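Local coordinates for transcriptional regulator, Crp/Fnr family (Eubacterium rectale ATCC 33656, PDB 3DV8), which probably acts as a transcriptional regulator of the Crp/Fnr family, joining a cyclic nucleotide-binding domain to a helix-turn-helix DNA-binding domain, at residues C44-L48 and C78-C84. Residues are numbered along the deposited sequence; the frame is centred on the assembly and turned at random.
Sequences CTGLL and CLLSASC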
loop_
_atom_site.group_PDB
_atom_site.type_symbol
_atom_site.label_atom_id
_atom_site.label_comp_id
_atom_site.label_asym_id
_atom_site.label_seq_id
_atom_site.Cartn_x
_atom_site.Cartn_y
_atom_site.Cartn_z
ATOM N N CYS A 44 10.066 -12.029 13.926
ATOM C CA CYS A 44 8.605 -12.038 14.062
ATOM C C CYS A 44 8.280 -12.022 15.559
ATOM O O CYS A 44 7.708 -12.965 16.116
ATOM C CB CYS A 44 7.953 -13.205 13.338
ATOM S SG CYS A 44 6.172 -12.949 13.311
ATOM N N THR A 45 8.679 -10.916 16.183
ATOM C CA THR A 45 8.571 -10.710 17.628
ATOM C C THR A 45 7.125 -10.666 18.128
ATOM O O THR A 45 6.718 -11.500 18.946
ATOM C CB THR A 45 9.354 -9.438 18.057
ATOM O OG1 THR A 45 8.992 -8.340 17.209
ATOM C CG2 THR A 45 10.860 -9.677 17.927
ATOM N N GLY A 46 6.350 -9.726 17.603
ATOM C CA GLY A 46 4.943 -9.576 17.983
ATOM C C GLY A 46 4.423 -8.184 17.717
ATOM O O GLY A 46 5.120 -7.371 17.102
ATOM N N LEU A 47 3.194 -7.921 18.164
ATOM C CA LEU A 47 2.593 -6.587 18.033
ATOM C C LEU A 47 3.254 -5.688 19.068
ATOM O O LEU A 47 3.497 -6.135 20.185
ATOM C CB LEU A 47 1.068 -6.588 18.220
ATOM C CG LEU A 47 0.248 -7.161 17.056
ATOM C CD1 LEU A 47 0.329 -8.688 16.934
ATOM C CD2 LEU A 47 -1.186 -6.738 17.216
ATOM N N LEU A 48 3.560 -4.447 18.681
ATOM C CA LEU A 48 4.227 -3.474 19.555
ATOM C C LEU A 48 3.248 -2.353 19.890
ATOM O O LEU A 48 2.642 -1.795 18.986
ATOM C CB LEU A 48 5.483 -2.869 18.893
ATOM C CG LEU A 48 6.455 -3.815 18.178
ATOM C CD1 LEU A 48 7.536 -3.044 17.446
ATOM C CD2 LEU A 48 7.060 -4.826 19.134
ATOM N N CYS A 78 1.970 -1.399 16.371
ATOM C CA CYS A 78 2.702 -1.939 15.247
ATOM C C CYS A 78 2.145 -3.332 14.982
ATOM O O CYS A 78 2.157 -4.173 15.878
ATOM C CB CYS A 78 4.183 -2.016 15.582
ATOM S SG CYS A 78 5.162 -2.587 14.221
ATOM N N LEU A 79 1.630 -3.553 13.773
ATOM C CA LEU A 79 1.123 -4.862 13.349
ATOM C C LEU A 79 2.171 -5.648 12.567
ATOM O O LEU A 79 2.327 -6.854 12.797
ATOM C CB LEU A 79 -0.139 -4.712 12.484
ATOM C CG LEU A 79 -0.821 -5.974 11.922
ATOM C CD1 LEU A 79 -1.054 -7.037 12.992
ATOM C CD2 LEU A 79 -2.140 -5.616 11.261
ATOM N N LEU A 80 2.894 -4.958 11.668
ATOM C CA LEU A 80 3.865 -5.589 10.738
ATOM C C LEU A 80 5.131 -6.185 11.367
ATOM O O LEU A 80 5.881 -6.899 10.688
ATOM C CB LEU A 80 4.203 -4.647 9.567
ATOM C CG LEU A 80 3.004 -4.117 8.759
ATOM C CD1 LEU A 80 3.487 -3.188 7.646
ATOM C CD2 LEU A 80 2.128 -5.237 8.187
ATOM N N SER A 81 5.357 -5.891 12.652
ATOM C CA SER A 81 6.400 -6.546 13.460
ATOM C C SER A 81 6.014 -8.019 13.781
ATOM O O SER A 81 6.877 -8.798 14.219
ATOM C CB SER A 81 6.669 -5.749 14.740
ATOM O OG SER A 81 5.447 -5.407 15.354
ATOM N N ALA A 82 4.727 -8.366 13.604
ATOM C CA ALA A 82 4.206 -9.726 13.719
ATOM C C ALA A 82 3.663 -10.221 12.350
ATOM O O ALA A 82 2.750 -11.037 12.332
ATOM C CB ALA A 82 3.107 -9.776 14.795
ATOM N N SER A 83 4.248 -9.764 11.227
ATOM C CA SER A 83 3.811 -10.125 9.832
ATOM C C SER A 83 3.644 -11.626 9.523
ATOM O O SER A 83 2.778 -12.010 8.726
ATOM C CB SER A 83 4.760 -9.526 8.767
ATOM O OG SER A 83 4.630 -8.123 8.653
ATOM N N CYS A 84 4.480 -12.451 10.145
ATOM C CA CYS A 84 4.445 -13.907 9.970
ATOM C C CYS A 84 3.131 -14.575 10.425
ATOM O O CYS A 84 2.850 -15.691 9.996
ATOM C CB CYS A 84 5.626 -14.563 10.697
ATOM S SG CYS A 84 5.428 -14.673 12.512
#
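The methyl of Ala82 lies over one face of the Gly46-Leu47 peptide group, with CB 3.6 Å from Gly46 C. At the oxygen end of the same group Ser81 OG donates a 2.6 Å hydrogen bond to Gly46 O. It tilts out of the carbonyl plane by 17°, toward the face Ala82 covers. Ser81 OG stands between its backbone N and carbonyl carbon (chi1 47°), which turns it to the strand. The backbone angles of Gly46 call for glycine, since a side chain would jam against the carbonyl of Thr45.

Leu48 and Cys78 form an antiparallel hydrogen-bonded pair. Leu48 N binds Cys78 O at 3.1 Å, and Cys78 N returns a nearly straight bond of 2.7 Å to Leu48 O. This joins strand 46-50 to the edge strand 77-78 in the beta-roll of the cyclic nucleotide-binding domain. The short 3-10 turn that follows probably corresponds to the start of the phosphate-binding cassette of relatives such as CRP. Strand 94-97 covers Cys78 and Ser81 through Ile95.

Leu48 CB packs on Cys78 CB at 3.7 Å, while its CG and CD1 lie beside the Ser81 side chain. An alanine here would keep the backbone pair but is likely to open a gap beside Ser81 and Cys78. Leu47 turns the other way. Its CD1 meets Ala82 CB at 3.7 Å, and CD2 approaches Leu79 CD1, whose side chain also touches helix 119-145.

At the far end a disulfide links Cys44 SG to Cys84 SG (2.0 Å, chi3 -80°). It ties the residues leading into the strand to the 3-10 turn.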